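Local coordinates for protein mRNA export factor GLE1 (Saccharomyces cerevisiae, PDB 6B4E) that functions as a nuclear pore complex component in mRNA export, with a helical C-terminal part that interacts with Nup42, Dbp5 and Gfd1, at residues G157-R160 and W166-N169; G178-F183 and G232-A237; H210-I215 and S251-L256; L261-A266 and R275-L280. All coordinates share one frame; numbering follows the deposited sequence.

In the fold
All four contacts lie in the helical C-terminal part of GLE1. Contacts 2, 3 and 4 share the helical range 225-264 and form one continuous cluster. The centres of contacts 2 and 3 are 14 Å apart, those of contacts 3 and 4 are 13 Å apart, and those of contacts 2 and 4 are 16 Å apart. Leucines meet tryptophan between contacts 2 and 3, with Trp234 CH2 3.7 Å from Leu212 CD2. Contacts 2 and 4 are tied by a salt bridge, Asp236 OD1 to Arg275 NH1 at 3.0 Å. Contact 1 stands apart, its centre 20 Å from that of contact 2 and their nearest atoms about 8 Å apart, but its loop leads directly into helix 169-188, which contact 2 uses.

Contact 1. Residues G157-R160 and W166-N169; sequences GWKR and WEDN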
loop_
_atom_site.group_PDB
_atom_site.type_symbol
_atom_site.label_atom_id
_atom_site.label_comp_id
_atom_site.label_asym_id
_atom_site.label_seq_id
_atom_site.Cartn_x
_atom_site.Cartn_y
_atom_site.Cartn_z
ATOM N N GLY A 157 8.585 -9.929 -4.571
ATOM C CA GLY A 157 7.374 -10.537 -4.046
ATOM C C GLY A 157 6.756 -11.642 -4.884
ATOM O O GLY A 157 5.600 -12.017 -4.631
ATOM N N TRP A 158 7.484 -12.182 -5.857
ATOM C CA TRP A 158 6.969 -13.272 -6.669
ATOM C C TRP A 158 6.925 -14.573 -5.880
ATOM O O TRP A 158 7.808 -14.857 -5.063
ATOM C CB TRP A 158 7.840 -13.464 -7.902
ATOM C CG TRP A 158 7.733 -12.382 -8.913
ATOM C CD1 TRP A 158 8.386 -11.186 -8.916
ATOM C CD2 TRP A 158 6.921 -12.403 -10.087
ATOM N NE1 TRP A 158 8.021 -10.453 -10.024
ATOM C CE2 TRP A 158 7.129 -11.190 -10.762
ATOM C CE3 TRP A 158 6.035 -13.336 -10.634
ATOM C CZ2 TRP A 158 6.478 -10.881 -11.941
ATOM C CZ3 TRP A 158 5.398 -13.030 -11.808
ATOM C CH2 TRP A 158 5.625 -11.810 -12.453
ATOM N N LYS A 159 5.908 -15.379 -6.153
ATOM C CA LYS A 159 5.774 -16.707 -5.571
ATOM C C LYS A 159 6.107 -17.772 -6.603
ATOM O O LYS A 159 6.205 -17.511 -7.808
ATOM C CB LYS A 159 4.358 -16.922 -5.022
ATOM C CG LYS A 159 3.977 -15.897 -3.971
ATOM C CD LYS A 159 2.938 -16.392 -2.970
ATOM C CE LYS A 159 1.565 -16.520 -3.594
ATOM N NZ LYS A 159 0.477 -16.474 -2.579
ATOM N N ARG A 160 6.290 -18.991 -6.104
ATOM C CA ARG A 160 6.529 -20.151 -6.946
ATOM C C ARG A 160 5.219 -20.856 -7.275
ATOM O O ARG A 160 4.414 -21.142 -6.383
ATOM C CB ARG A 160 7.495 -21.115 -6.250
ATOM C CG ARG A 160 8.949 -20.619 -6.306
ATOM C CD ARG A 160 9.424 -20.360 -7.750
ATOM N NE ARG A 160 10.882 -20.269 -7.864
ATOM C CZ ARG A 160 11.559 -20.373 -9.007
ATOM N NH1 ARG A 160 10.924 -20.576 -10.154
ATOM N NH2 ARG A 160 12.881 -20.276 -9.006
ATOM N N TRP A 166 7.729 -19.774 -11.936
ATOM C CA TRP A 166 7.153 -18.626 -11.254
ATOM C C TRP A 166 5.638 -18.603 -11.420
ATOM O O TRP A 166 5.082 -19.183 -12.360
ATOM C CB TRP A 166 7.761 -17.332 -11.794
ATOM C CG TRP A 166 9.210 -17.226 -11.486
ATOM C CD1 TRP A 166 10.250 -17.389 -12.351
ATOM C CD2 TRP A 166 9.787 -16.962 -10.207
ATOM N NE1 TRP A 166 11.443 -17.234 -11.689
ATOM C CE2 TRP A 166 11.184 -16.971 -10.369
ATOM C CE3 TRP A 166 9.254 -16.716 -8.936
ATOM C CZ2 TRP A 166 12.055 -16.738 -9.311
ATOM C CZ3 TRP A 166 10.118 -16.489 -7.894
ATOM C CH2 TRP A 166 11.502 -16.501 -8.084
ATOM N N GLU A 167 4.971 -17.942 -10.472
ATOM C CA GLU A 167 3.532 -17.755 -10.574
ATOM C C GLU A 167 3.235 -16.927 -11.817
ATOM O O GLU A 167 4.057 -16.115 -12.260
ATOM C CB GLU A 167 2.982 -17.082 -9.309
ATOM C CG GLU A 167 2.880 -15.574 -9.378
ATOM C CD GLU A 167 2.494 -14.913 -8.051
ATOM O OE1 GLU A 167 1.294 -14.880 -7.695
ATOM O OE2 GLU A 167 3.404 -14.390 -7.384
ATOM N N ASP A 168 2.075 -17.164 -12.421
ATOM C CA ASP A 168 1.830 -16.503 -13.690
ATOM C C ASP A 168 1.695 -15.001 -13.473
ATOM O O ASP A 168 1.459 -14.517 -12.358
ATOM C CB ASP A 168 0.603 -17.079 -14.401
ATOM C CG ASP A 168 -0.638 -17.110 -13.540
ATOM O OD1 ASP A 168 -1.264 -16.040 -13.381
ATOM O OD2 ASP A 168 -1.024 -18.216 -13.089
ATOM N N ASN A 169 1.927 -14.259 -14.556
ATOM C CA ASN A 169 1.984 -12.805 -14.460
ATOM C C ASN A 169 0.672 -12.230 -13.953
ATOM O O ASN A 169 0.670 -11.291 -13.149
ATOM C CB ASN A 169 2.337 -12.211 -15.822
ATOM C CG ASN A 169 3.804 -12.365 -16.160
ATOM O OD1 ASN A 169 4.569 -12.912 -15.381
ATOM N ND2 ASN A 169 4.200 -11.886 -17.327
#
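The carbonyl O of Gly157 lies near the carboxylate OE2 of Glu167, and the two share a partner, the NH2 of Arg175, which is hydrogen-bonded to the first and salt-bridged to the second. Gly157 itself, with positive phi, closes the preceding helix as the C-prime residue of a Schellman motif.

Trp158 follows and uses two parts of its side chain. Its CB packs on the Trp166 indole, 3.7 Å from CE3, while the ring's benzo edge is turned to oxygens: CZ3 is 3.4 Å from Glu167 O, which lies in the ring plane, and CH2 is 3.3 Å from Asn169 OD1. Tyr172 stacks on this ring, and Arg153 makes cation-pi contacts with both tryptophans.

Lys159 contributes mainly its backbone, though its CB also touches Glu167 OE2. Its N donates to Glu167 OE2 (3.0 Å, N-H...O 158°), reaching the oxygen from above the carboxylate plane, and its O accepts from Glu167 N at 3.0 Å. The same carbonyl O meets the edge of the Trp166 ring.

Arg160 and Trp166 form a single beta bridge at the neck of the loop, CA to CA 4.6 Å. The arginine side chain starts off pointing away; a bend at chi2 (-56°) brings it back. Its guanidinium then lies flat on Trp166, centres 3.8 Å apart and planes 5° apart, in a cation-pi stack, although this side chain is poorly ordered. Glu150 salt-bridges its NH2.

Glu167 thus has its OE2 gripped by Lys159 N and Arg175, and its OE1 by Ser171 OG. Such surroundings would be expected to favour the ionised carboxylate, which ties both sides of the loop to the start of helix 169-188.

Contact 2. Residues G178-F183 and G232-A237; sequences GILSLF and GSWWDA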
loop_
_atom_site.group_PDB
_atom_site.type_symbol
_atom_site.label_atom_id
_atom_site.label_comp_id
_atom_site.label_asym_id
_atom_site.label_seq_id
_atom_site.Cartn_x
_atom_site.Cartn_y
_atom_site.Cartn_z
ATOM N N GLY A 178 -4.181 -5.428 -5.688
ATOM C CA GLY A 178 -5.081 -5.465 -4.550
ATOM C C GLY A 178 -4.424 -4.930 -3.292
ATOM O O GLY A 178 -5.021 -4.139 -2.552
ATOM N N ILE A 179 -3.176 -5.338 -3.035
ATOM C CA ILE A 179 -2.473 -4.830 -1.856
ATOM C C ILE A 179 -2.294 -3.325 -1.951
ATOM O O ILE A 179 -2.570 -2.580 -0.999
ATOM C CB ILE A 179 -1.113 -5.525 -1.684
ATOM C CG1 ILE A 179 -1.296 -7.013 -1.486
ATOM C CG2 ILE A 179 -0.388 -4.925 -0.470
ATOM C CD1 ILE A 179 0.014 -7.786 -1.538
ATOM N N LEU A 180 -1.817 -2.847 -3.091
ATOM C CA LEU A 180 -1.586 -1.416 -3.192
ATOM C C LEU A 180 -2.886 -0.625 -3.113
ATOM O O LEU A 180 -2.894 0.465 -2.531
ATOM C CB LEU A 180 -0.821 -1.085 -4.465
ATOM C CG LEU A 180 0.016 0.146 -4.161
ATOM C CD1 LEU A 180 1.458 -0.048 -4.484
ATOM C CD2 LEU A 180 -0.559 1.282 -4.911
ATOM N N SER A 181 -3.984 -1.169 -3.660
ATOM C CA SER A 181 -5.320 -0.585 -3.520
ATOM C C SER A 181 -5.642 -0.283 -2.070
ATOM O O SER A 181 -6.164 0.786 -1.733
ATOM C CB SER A 181 -6.384 -1.556 -4.034
ATOM O OG SER A 181 -6.553 -1.484 -5.422
ATOM N N LEU A 182 -5.400 -1.256 -1.206
ATOM C CA LEU A 182 -5.681 -1.065 0.204
ATOM C C LEU A 182 -4.808 0.036 0.794
ATOM O O LEU A 182 -5.299 0.905 1.523
ATOM C CB LEU A 182 -5.468 -2.374 0.953
ATOM C CG LEU A 182 -5.615 -2.246 2.470
ATOM C CD1 LEU A 182 -7.050 -1.898 2.848
ATOM C CD2 LEU A 182 -5.147 -3.512 3.207
ATOM N N PHE A 183 -3.509 0.013 0.501
ATOM C CA PHE A 183 -2.623 1.035 1.052
ATOM C C PHE A 183 -2.997 2.410 0.518
ATOM O O PHE A 183 -3.031 3.391 1.268
ATOM C CB PHE A 183 -1.171 0.702 0.717
ATOM C CG PHE A 183 -0.166 1.651 1.329
ATOM C CD1 PHE A 183 0.073 1.635 2.684
ATOM C CD2 PHE A 183 0.543 2.537 0.532
ATOM C CE1 PHE A 183 1.002 2.502 3.246
ATOM C CE2 PHE A 183 1.471 3.397 1.082
ATOM C CZ PHE A 183 1.698 3.379 2.442
ATOM N N GLY A 232 -2.564 2.019 -11.603
ATOM C CA GLY A 232 -3.982 2.071 -11.932
ATOM C C GLY A 232 -4.856 1.692 -10.753
ATOM O O GLY A 232 -5.898 2.310 -10.518
ATOM N N SER A 233 -4.447 0.667 -9.989
ATOM C CA SER A 233 -5.160 0.358 -8.760
ATOM C C SER A 233 -5.120 1.538 -7.801
ATOM O O SER A 233 -6.124 1.852 -7.141
ATOM C CB SER A 233 -4.537 -0.868 -8.093
ATOM O OG SER A 233 -4.684 -1.985 -8.941
ATOM N N TRP A 234 -3.939 2.158 -7.662
ATOM C CA TRP A 234 -3.795 3.356 -6.844
ATOM C C TRP A 234 -4.748 4.449 -7.310
ATOM O O TRP A 234 -5.448 5.071 -6.500
ATOM C CB TRP A 234 -2.350 3.858 -6.897
ATOM C CG TRP A 234 -2.213 5.174 -6.201
ATOM C CD1 TRP A 234 -1.936 5.379 -4.882
ATOM C CD2 TRP A 234 -2.405 6.471 -6.778
ATOM N NE1 TRP A 234 -1.942 6.720 -4.603
ATOM C CE2 TRP A 234 -2.229 7.412 -5.743
ATOM C CE3 TRP A 234 -2.709 6.926 -8.063
ATOM C CZ2 TRP A 234 -2.331 8.778 -5.959
ATOM C CZ3 TRP A 234 -2.816 8.293 -8.273
ATOM C CH2 TRP A 234 -2.643 9.185 -7.229
ATOM N N TRP A 235 -4.778 4.697 -8.621
ATOM C CA TRP A 235 -5.595 5.766 -9.196
ATOM C C TRP A 235 -7.071 5.593 -8.860
ATOM O O TRP A 235 -7.723 6.530 -8.386
ATOM C CB TRP A 235 -5.384 5.778 -10.705
ATOM C CG TRP A 235 -5.953 6.927 -11.508
ATOM C CD1 TRP A 235 -7.263 7.278 -11.658
ATOM C CD2 TRP A 235 -5.201 7.820 -12.325
ATOM N NE1 TRP A 235 -7.373 8.349 -12.527
ATOM C CE2 TRP A 235 -6.110 8.702 -12.939
ATOM C CE3 TRP A 235 -3.836 7.968 -12.584
ATOM C CZ2 TRP A 235 -5.700 9.700 -13.822
ATOM C CZ3 TRP A 235 -3.430 8.969 -13.448
ATOM C CH2 TRP A 235 -4.356 9.822 -14.056
ATOM N N ASP A 236 -7.608 4.395 -9.099
ATOM C CA ASP A 236 -9.011 4.123 -8.807
ATOM C C ASP A 236 -9.328 4.330 -7.334
ATOM O O ASP A 236 -10.465 4.675 -6.989
ATOM C CB ASP A 236 -9.379 2.688 -9.215
ATOM C CG ASP A 236 -9.589 2.523 -10.711
ATOM O OD1 ASP A 236 -9.266 1.433 -11.220
ATOM O OD2 ASP A 236 -10.105 3.442 -11.365
ATOM N N ALA A 237 -8.351 4.095 -6.451
ATOM C CA ALA A 237 -8.534 4.228 -5.014
ATOM C C ALA A 237 -8.323 5.641 -4.469
ATOM O O ALA A 237 -8.891 5.966 -3.419
ATOM C CB ALA A 237 -7.557 3.307 -4.269
HETATM O O HOH W 1 -8.195 -0.055 -7.023
HETATM O O HOH W 2 -7.253 -3.034 -8.391
#
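Ser181 and Ser233 meet where helices 169-188 and 225-264 come close, and their CA atoms, 5.3 Å apart, are the nearest pair across the two segments. The hydroxyl of Ser181 rests on the methylene of Ser233, OG to CB 3.4 Å, and water bridges the two serines. One water joins the Ser181 hydroxyl to a main-chain carbonyl, donating to both Ser181 OG (2.7 Å) and Ser233 O (2.8 Å). A second links the hydroxyls only weakly: it sits 2.8 Å from Ser233 OG and makes a weak bond to Ser181 OG. With chi1 at -83°, Ser181 OG stands beside its own backbone N, from where it also hydrogen-bonds to Gly177 O one turn back.

The small side chains allow a close approach of the segment axes, 8.2 Å. This is a packing of helices whose N-to-C directions are inclined by 33°, inside the all-helical GLE1-like fold, and four of its five touching residues are buried.

Leu180 supplies the apolar side. Its CD2 lies 3.7 Å from Trp234 CB, close to the plane of the indole and at its edge. The NE1 of Trp234 is hydrogen-bonded to Ser208 OG. Phe139, Val140 and Ile230 also pack on Leu180. One turn beyond Ser233, the methyl of Ala237 comes up to the main chain, with CB 3.8 Å from Ser181 O.

Contact 3. Residues H210-I215 and S251-L256; sequences HILARI and SKLLIL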
loop_
_atom_site.group_PDB
_atom_site.type_symbol
_atom_site.label_atom_id
_atom_site.label_comp_id
_atom_site.label_asym_id
_atom_site.label_seq_id
_atom_site.Cartn_x
_atom_site.Cartn_y
_atom_site.Cartn_z
ATOM N N HIS A 210 5.135 9.692 -2.553
ATOM C CA HIS A 210 6.400 8.961 -2.662
ATOM C C HIS A 210 6.316 7.861 -3.709
ATOM O O HIS A 210 7.265 7.644 -4.473
ATOM C CB HIS A 210 6.798 8.311 -1.333
ATOM C CG HIS A 210 7.109 9.272 -0.230
ATOM N ND1 HIS A 210 7.590 10.544 -0.456
ATOM C CD2 HIS A 210 7.022 9.134 1.113
ATOM C CE1 HIS A 210 7.762 11.159 0.703
ATOM N NE2 HIS A 210 7.436 10.321 1.673
ATOM N N ILE A 211 5.206 7.125 -3.727
ATOM C CA ILE A 211 5.068 6.010 -4.660
ATOM C C ILE A 211 5.168 6.497 -6.092
ATOM O O ILE A 211 5.921 5.941 -6.900
ATOM C CB ILE A 211 3.736 5.275 -4.432
ATOM C CG1 ILE A 211 3.752 4.580 -3.075
ATOM C CG2 ILE A 211 3.492 4.246 -5.557
ATOM C CD1 ILE A 211 2.399 4.049 -2.635
ATOM N N LEU A 212 4.377 7.521 -6.437
ATOM C CA LEU A 212 4.342 7.994 -7.813
ATOM C C LEU A 212 5.678 8.605 -8.206
ATOM O O LEU A 212 6.176 8.356 -9.308
ATOM C CB LEU A 212 3.201 9.004 -7.992
ATOM C CG LEU A 212 1.826 8.396 -8.344
ATOM C CD1 LEU A 212 1.324 7.450 -7.263
ATOM C CD2 LEU A 212 0.792 9.484 -8.618
ATOM N N ALA A 213 6.257 9.425 -7.325
ATOM C CA ALA A 213 7.530 10.064 -7.628
ATOM C C ALA A 213 8.629 9.036 -7.830
ATOM O O ALA A 213 9.444 9.164 -8.746
ATOM C CB ALA A 213 7.920 11.031 -6.507
ATOM N N ARG A 214 8.696 8.038 -6.951
ATOM C CA ARG A 214 9.796 7.081 -7.001
ATOM C C ARG A 214 9.707 6.186 -8.227
ATOM O O ARG A 214 10.736 5.828 -8.815
ATOM C CB ARG A 214 9.806 6.245 -5.724
ATOM C CG ARG A 214 10.253 7.086 -4.530
ATOM C CD ARG A 214 10.002 6.409 -3.204
ATOM N NE ARG A 214 10.375 7.322 -2.134
ATOM C CZ ARG A 214 10.202 7.102 -0.839
ATOM N NH1 ARG A 214 9.696 5.960 -0.401
ATOM N NH2 ARG A 214 10.541 8.049 0.025
ATOM N N ILE A 215 8.493 5.779 -8.601
ATOM C CA ILE A 215 8.331 5.013 -9.829
ATOM C C ILE A 215 8.712 5.866 -11.031
ATOM O O ILE A 215 9.413 5.406 -11.935
ATOM C CB ILE A 215 6.894 4.462 -9.932
ATOM C CG1 ILE A 215 6.671 3.397 -8.847
ATOM C CG2 ILE A 215 6.665 3.855 -11.307
ATOM C CD1 ILE A 215 5.241 2.853 -8.775
ATOM N N SER A 251 -1.487 17.252 -10.310
ATOM C CA SER A 251 -1.849 17.143 -11.723
ATOM C C SER A 251 -0.626 16.905 -12.591
ATOM O O SER A 251 -0.669 16.099 -13.521
ATOM C CB SER A 251 -2.576 18.402 -12.194
ATOM O OG SER A 251 -3.812 18.580 -11.517
ATOM N N LYS A 252 0.467 17.621 -12.328
ATOM C CA LYS A 252 1.694 17.376 -13.081
ATOM C C LYS A 252 2.149 15.930 -12.928
ATOM O O LYS A 252 2.650 15.322 -13.880
ATOM C CB LYS A 252 2.800 18.320 -12.616
ATOM C CG LYS A 252 2.530 19.776 -12.975
ATOM C CD LYS A 252 3.270 20.750 -12.071
ATOM C CE LYS A 252 4.764 20.552 -12.111
ATOM N NZ LYS A 252 5.472 21.564 -11.251
ATOM N N LEU A 253 1.989 15.360 -11.732
ATOM C CA LEU A 253 2.487 14.009 -11.513
ATOM C C LEU A 253 1.558 12.980 -12.146
ATOM O O LEU A 253 2.026 11.951 -12.653
ATOM C CB LEU A 253 2.672 13.777 -10.007
ATOM C CG LEU A 253 3.409 12.518 -9.553
ATOM C CD1 LEU A 253 4.633 12.233 -10.399
ATOM C CD2 LEU A 253 3.796 12.670 -8.106
ATOM N N LEU A 254 0.246 13.242 -12.152
ATOM C CA LEU A 254 -0.677 12.349 -12.855
ATOM C C LEU A 254 -0.423 12.368 -14.353
ATOM O O LEU A 254 -0.497 11.322 -15.017
ATOM C CB LEU A 254 -2.131 12.726 -12.574
ATOM C CG LEU A 254 -2.627 12.567 -11.132
ATOM C CD1 LEU A 254 -4.153 12.716 -11.143
ATOM C CD2 LEU A 254 -2.234 11.249 -10.530
ATOM N N ILE A 255 -0.142 13.547 -14.912
ATOM C CA ILE A 255 0.227 13.621 -16.323
ATOM C C ILE A 255 1.511 12.839 -16.572
ATOM O O ILE A 255 1.658 12.168 -17.599
ATOM C CB ILE A 255 0.355 15.091 -16.759
ATOM C CG1 ILE A 255 -1.022 15.767 -16.682
ATOM C CG2 ILE A 255 0.967 15.204 -18.163
ATOM C CD1 ILE A 255 -0.992 17.253 -16.797
ATOM N N LEU A 256 2.468 12.924 -15.651
ATOM C CA LEU A 256 3.737 12.242 -15.860
ATOM C C LEU A 256 3.534 10.732 -15.905
ATOM O O LEU A 256 4.068 10.062 -16.794
ATOM C CB LEU A 256 4.741 12.633 -14.779
ATOM C CG LEU A 256 6.178 12.176 -15.049
ATOM C CD1 LEU A 256 6.785 12.878 -16.281
ATOM C CD2 LEU A 256 7.015 12.449 -13.850
#
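A leucine-rich helix-helix interface joins helix 206-216 to the later part of the helical range 225-264, within the GLE1-like domain. The axes of the two short segments pass 10.4 Å apart, with N-to-C directions 47° apart, and the contact is wholly apolar.

Leu212 and Leu253 carry it, each with 62 Å² buried by the other segment. Their CA atoms, 7.3 Å apart, are the nearest pair, and both CB atoms are directed at the opposite helix. The side chains cross at a slant: Leu253 CD2 reaches in to 3.7 Å from Leu212 CB, at the root of that side chain, and continues to 4.1 Å from the backbone N of Ala213. The first torsion of Leu253 explains this reach, since CG is anti to the backbone N (chi1 -170°) and the branch extends across the gap. In return, Leu212 CD2 passes Leu253 CG at 4.1 Å and ends 4.0 Å from Leu254 CD2, a methyl-to-methyl touch. Leu254 starts out pointing away from helix 206-216, yet its CD2 comes back to make this meeting. Leu212 is therefore flanked by two consecutive leucines, one at its base and one at its end.

Another protein chain of the assembly packs on Ala213 and Leu256, beside this interface. Further apolar residues of the same chain extend it. Trp209 and Cys216 of helix 206-216 also touch Leu253, while Leu231 and Trp234, from the earlier part of range 225-264, pack on Leu212. Leu254 also meets Trp283, which brings helix 271-284 up to the contact.

Contact 4. Residues L261-A266 and R275-L280; sequences LTSRMA and RLRILL
Leu276 meets Thr262 methyl to methyl, CD2 to CG2 4.1 Å, and this is the apolar part of the contact between helices 225-264 and 271-284. Phe228 packs on the same threonine from its own helical range.

Arg277, the next residue, has its CA 6.9 Å from that of Thr262, the nearest pair across the segments. Its chain leaves with CG anti to the backbone N, and a bend at chi3 (-65°) turns the guanidinium toward the hydroxyls of Thr262 and Ser263. NH1 then sits 3.0 Å from Thr262 OG1 and 3.0 Å from Ser263 OG. The serine oxygen lies near the guanidinium plane, at its edge, while the threonine oxygen approaches obliquely. The clear polar partners lie on the preceding turn: Arg277 NH2 salt-bridges Glu259 OE2, Ser263 OG bonds to Glu259 OE1, and Thr262 OG1 to Gly258 O. Glu259, bound to both, probably helps to hold Arg277 and Ser263 together.

Only eight residues separate the two segments, so these are successive helices packed side by side across a short connection, an alpha-alpha arrangement within the helical fold.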
loop_
_atom_site.group_PDB
_atom_site.type_symbol
_atom_site.label_atom_id
_atom_site.label_comp_id
_atom_site.label_asym_id
_atom_site.label_seq_id
_atom_site.Cartn_x
_atom_site.Cartn_y
_atom_site.Cartn_z
ATOM N N LEU A 261 5.027 8.322 -18.804
ATOM C CA LEU A 261 5.522 6.988 -18.482
ATOM C C LEU A 261 4.927 5.937 -19.418
ATOM O O LEU A 261 5.645 5.062 -19.918
ATOM C CB LEU A 261 5.218 6.678 -17.018
ATOM C CG LEU A 261 5.818 5.391 -16.454
ATOM C CD1 LEU A 261 7.338 5.403 -16.520
ATOM C CD2 LEU A 261 5.353 5.207 -15.028
ATOM N N THR A 262 3.624 6.013 -19.688
ATOM C CA THR A 262 3.015 5.062 -20.618
ATOM C C THR A 262 3.576 5.233 -22.030
ATOM O O THR A 262 3.800 4.243 -22.739
ATOM C CB THR A 262 1.492 5.223 -20.633
ATOM O OG1 THR A 262 1.157 6.559 -21.018
ATOM C CG2 THR A 262 0.901 4.955 -19.286
ATOM N N SER A 263 3.790 6.482 -22.465
ATOM C CA SER A 263 4.336 6.719 -23.803
ATOM C C SER A 263 5.721 6.108 -23.944
ATOM O O SER A 263 6.046 5.503 -24.976
ATOM C CB SER A 263 4.405 8.222 -24.107
ATOM O OG SER A 263 3.160 8.751 -24.512
ATOM N N ARG A 264 6.564 6.277 -22.925
ATOM C CA ARG A 264 7.940 5.812 -23.018
ATOM C C ARG A 264 8.035 4.295 -23.080
ATOM O O ARG A 264 9.033 3.777 -23.591
ATOM C CB ARG A 264 8.743 6.343 -21.829
ATOM C CG ARG A 264 8.902 7.857 -21.832
ATOM C CD ARG A 264 9.872 8.314 -22.895
ATOM N NE ARG A 264 11.216 7.799 -22.658
ATOM C CZ ARG A 264 12.123 8.392 -21.889
ATOM N NH1 ARG A 264 13.320 7.846 -21.744
ATOM N NH2 ARG A 264 11.838 9.527 -21.267
ATOM N N MET A 265 7.028 3.579 -22.566
ATOM C CA MET A 265 7.003 2.120 -22.563
ATOM C C MET A 265 6.033 1.554 -23.591
ATOM O O MET A 265 5.676 0.379 -23.504
ATOM C CB MET A 265 6.628 1.592 -21.176
ATOM C CG MET A 265 7.426 2.171 -20.008
ATOM S SD MET A 265 9.221 1.942 -20.156
ATOM C CE MET A 265 9.339 0.179 -20.098
ATOM N N ALA A 266 5.584 2.373 -24.554
ATOM C CA ALA A 266 4.446 1.997 -25.393
ATOM C C ALA A 266 4.707 0.733 -26.195
ATOM O O ALA A 266 3.776 -0.036 -26.451
ATOM C CB ALA A 266 4.093 3.142 -26.341
ATOM N N ARG A 275 -4.456 0.587 -19.534
ATOM C CA ARG A 275 -5.512 0.975 -18.603
ATOM C C ARG A 275 -5.193 2.300 -17.919
ATOM O O ARG A 275 -6.095 3.118 -17.687
ATOM C CB ARG A 275 -5.749 -0.105 -17.555
ATOM C CG ARG A 275 -7.089 0.126 -16.859
ATOM C CD ARG A 275 -7.474 -1.027 -15.981
ATOM N NE ARG A 275 -6.969 -0.845 -14.627
ATOM C CZ ARG A 275 -7.539 -0.064 -13.719
ATOM N NH1 ARG A 275 -7.012 0.032 -12.511
ATOM N NH2 ARG A 275 -8.633 0.629 -14.022
ATOM N N LEU A 276 -3.925 2.529 -17.569
ATOM C CA LEU A 276 -3.566 3.806 -16.956
ATOM C C LEU A 276 -3.824 4.953 -17.922
ATOM O O LEU A 276 -4.289 6.024 -17.521
ATOM C CB LEU A 276 -2.101 3.799 -16.517
ATOM C CG LEU A 276 -1.662 4.966 -15.625
ATOM C CD1 LEU A 276 -2.457 4.994 -14.329
ATOM C CD2 LEU A 276 -0.166 4.891 -15.307
ATOM N N ARG A 277 -3.544 4.743 -19.211
ATOM C CA ARG A 277 -3.825 5.798 -20.178
ATOM C C ARG A 277 -5.327 6.057 -20.281
ATOM O O ARG A 277 -5.750 7.201 -20.450
ATOM C CB ARG A 277 -3.238 5.436 -21.543
ATOM C CG ARG A 277 -3.630 6.420 -22.643
ATOM C CD ARG A 277 -2.792 6.255 -23.896
ATOM N NE ARG A 277 -1.389 6.586 -23.674
ATOM C CZ ARG A 277 -0.885 7.817 -23.715
ATOM N NH1 ARG A 277 0.415 8.007 -23.504
ATOM N NH2 ARG A 277 -1.670 8.860 -23.963
ATOM N N ILE A 278 -6.150 5.006 -20.181
ATOM C CA ILE A 278 -7.605 5.195 -20.190
ATOM C C ILE A 278 -8.049 6.031 -18.989
ATOM O O ILE A 278 -8.948 6.884 -19.110
ATOM C CB ILE A 278 -8.309 3.823 -20.217
ATOM C CG1 ILE A 278 -8.075 3.148 -21.584
ATOM C CG2 ILE A 278 -9.785 3.956 -19.885
ATOM C CD1 ILE A 278 -8.670 3.875 -22.764
ATOM N N LEU A 279 -7.441 5.792 -17.816
ATOM C CA LEU A 279 -7.754 6.588 -16.627
ATOM C C LEU A 279 -7.335 8.040 -16.820
ATOM O O LEU A 279 -8.082 8.970 -16.458
ATOM C CB LEU A 279 -7.071 6.001 -15.395
ATOM C CG LEU A 279 -7.589 4.634 -14.941
ATOM C CD1 LEU A 279 -6.749 4.015 -13.879
ATOM C CD2 LEU A 279 -9.037 4.716 -14.427
ATOM N N LEU A 280 -6.139 8.258 -17.384
ATOM C CA LEU A 280 -5.727 9.621 -17.703
ATOM C C LEU A 280 -6.762 10.284 -18.604
ATOM O O LEU A 280 -7.155 11.434 -18.379
ATOM C CB LEU A 280 -4.359 9.617 -18.392
ATOM C CG LEU A 280 -3.906 10.957 -19.015
ATOM C CD1 LEU A 280 -3.171 11.781 -18.007
ATOM C CD2 LEU A 280 -3.058 10.767 -20.268
#